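Local coordinates for DNA polymerase III subunit delta (Bacillus subtilis, PDB 3ZH9), which probably forms part of the ATP-dependent loader that places the beta sliding ring on primed DNA, acting as the wrench that opens the ring, at residues Phe259-Ile262 with Leu263-Tyr267. Residues are numbered along the deposited sequence; the frame is centred on the assembly and turned at random.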
loop_
_atom_site.group_PDB
_atom_site.type_symbol
_atom_site.label_atom_id
_atom_site.label_comp_id
_atom_site.label_asym_id
_atom_site.label_seq_id
_atom_site.Cartn_x
_atom_site.Cartn_y
_atom_site.Cartn_z
ATOM N N PHE A 259 -3.031 18.677 5.028
ATOM C CA PHE A 259 -4.068 19.701 4.927
ATOM C C PHE A 259 -4.701 19.707 3.551
ATOM O O PHE A 259 -5.902 19.865 3.431
ATOM C CB PHE A 259 -3.545 21.082 5.326
ATOM C CG PHE A 259 -3.663 21.348 6.798
ATOM C CD1 PHE A 259 -4.913 21.451 7.394
ATOM C CD2 PHE A 259 -2.542 21.465 7.590
ATOM C CE1 PHE A 259 -5.040 21.671 8.768
ATOM C CE2 PHE A 259 -2.661 21.702 8.967
ATOM C CZ PHE A 259 -3.918 21.795 9.551
ATOM N N ARG A 260 -3.896 19.505 2.511
ATOM C CA ARG A 260 -4.452 19.340 1.172
ATOM C C ARG A 260 -5.379 18.133 1.109
ATOM O O ARG A 260 -6.450 18.207 0.523
ATOM C CB ARG A 260 -3.345 19.244 0.111
ATOM C CG ARG A 260 -2.694 20.615 -0.193
ATOM C CD ARG A 260 -1.827 20.582 -1.452
ATOM N NE ARG A 260 -0.758 19.606 -1.319
ATOM C CZ ARG A 260 0.503 19.922 -1.059
ATOM N NH1 ARG A 260 0.855 21.198 -0.937
ATOM N NH2 ARG A 260 1.410 18.966 -0.940
ATOM N N LEU A 261 -4.967 17.025 1.719
ATOM C CA LEU A 261 -5.812 15.838 1.786
ATOM C C LEU A 261 -7.134 16.091 2.508
ATOM O O LEU A 261 -8.185 15.610 2.079
ATOM C CB LEU A 261 -5.075 14.705 2.485
ATOM C CG LEU A 261 -5.834 13.383 2.560
ATOM C CD1 LEU A 261 -6.278 12.884 1.190
ATOM C CD2 LEU A 261 -4.976 12.339 3.290
ATOM N N ILE A 262 -7.081 16.807 3.629
ATOM C CA ILE A 262 -8.307 17.102 4.373
ATOM C C ILE A 262 -9.272 17.923 3.516
ATOM O O ILE A 262 -10.461 17.616 3.412
ATOM C CB ILE A 262 -7.983 17.861 5.683
ATOM C CG1 ILE A 262 -7.250 16.925 6.648
ATOM C CG2 ILE A 262 -9.256 18.362 6.348
ATOM C CD1 ILE A 262 -6.492 17.666 7.714
ATOM N N LEU A 263 -8.750 18.954 2.867
ATOM C CA LEU A 263 -9.591 19.792 2.001
ATOM C C LEU A 263 -10.252 18.958 0.887
ATOM O O LEU A 263 -11.451 19.053 0.669
ATOM C CB LEU A 263 -8.764 20.934 1.393
ATOM C CG LEU A 263 -9.584 21.886 0.503
ATOM C CD1 LEU A 263 -10.394 22.850 1.373
ATOM C CD2 LEU A 263 -8.699 22.628 -0.428
ATOM N N GLN A 264 -9.468 18.135 0.189
ATOM C CA GLN A 264 -10.020 17.265 -0.863
ATOM C C GLN A 264 -11.100 16.304 -0.337
ATOM O O GLN A 264 -12.174 16.148 -0.921
ATOM C CB GLN A 264 -8.903 16.439 -1.486
ATOM C CG GLN A 264 -7.977 17.227 -2.403
ATOM C CD GLN A 264 -6.738 16.431 -2.738
ATOM O OE1 GLN A 264 -6.137 15.804 -1.865
ATOM N NE2 GLN A 264 -6.352 16.444 -3.999
ATOM N N THR A 265 -10.776 15.633 0.757
ATOM C CA THR A 265 -11.695 14.700 1.373
ATOM C C THR A 265 -12.996 15.408 1.804
ATOM O O THR A 265 -14.099 14.910 1.551
ATOM C CB THR A 265 -11.009 14.006 2.564
ATOM O OG1 THR A 265 -9.913 13.217 2.074
ATOM C CG2 THR A 265 -11.974 13.096 3.249
ATOM N N LYS A 266 -12.867 16.572 2.436
ATOM C CA LYS A 266 -14.041 17.335 2.873
ATOM C C LYS A 266 -14.917 17.703 1.675
ATOM O O LYS A 266 -16.134 17.594 1.726
ATOM C CB LYS A 266 -13.615 18.603 3.631
ATOM C CG LYS A 266 -14.760 19.372 4.278
ATOM C CD LYS A 266 -14.255 20.691 4.874
ATOM C CE LYS A 266 -15.322 21.388 5.718
ATOM N NZ LYS A 266 -15.689 20.639 6.955
ATOM N N TYR A 267 -14.278 18.133 0.593
ATOM C CA TYR A 267 -14.967 18.508 -0.635
ATOM C C TYR A 267 -15.801 17.357 -1.223
ATOM O O TYR A 267 -16.960 17.539 -1.609
ATOM C CB TYR A 267 -13.942 18.987 -1.667
ATOM C CG TYR A 267 -14.556 19.300 -3.017
ATOM C CD1 TYR A 267 -15.216 20.511 -3.247
ATOM C CD2 TYR A 267 -14.480 18.383 -4.059
ATOM C CE1 TYR A 267 -15.788 20.791 -4.488
ATOM C CE2 TYR A 267 -15.044 18.651 -5.296
ATOM C CZ TYR A 267 -15.686 19.856 -5.510
ATOM O OH TYR A 267 -16.237 20.094 -6.748
#
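Leu263, Gln264, Thr265 and Lys266 each give their backbone N-H to the carbonyl four residues earlier, on Phe259, Arg260, Leu261 and Ile262, in the i to i+4 pattern of an alpha helix. The bond from Lys266 N to Ile262 O is 2.8 Å long.

Leu261 O takes a second bond. Thr265 OG1 reaches Leu261 O at 3.0 Å from above the carbonyl plane, and Thr265 N, 2.9 Å from the same oxygen, comes from the opposite face. Thr265 OG1 lies beside its own backbone N (chi1 -64°), which turns the hydroxyl back to the preceding turn. The buried hydroxyl is thereby satisfied within the helix. Leu261 CD1 packs 3.8 Å from Thr265 OG1, where the two side chains meet at a slant. A valine in place of this threonine would remove the hydroxyl and would probably leave Leu261 O with only the backbone bond of the two.

Gln264, extended beyond CG, runs back over the preceding turn on the exposed side. Gln264 CG sits 3.4 Å from Arg260 O, and Gln264 OE1 lies 3.7 Å from Leu261 CA. Lys266 leads away from this turn, and Lys266 NZ forms hydrogen bonds with Ala296 O and Phe299 O.

Leu261 and Thr265 also touch helices 275-282 and 286-296, whereas Phe259 and Leu263 meet helix 301-319. The ring of Phe259 packs edge-to-face with that of Phe299. The arrangement is that of an amphipathic helix with a threonine hydroxyl bonded to the i-4 carbonyl, set within the all-helical C-terminal domain of the delta subunit.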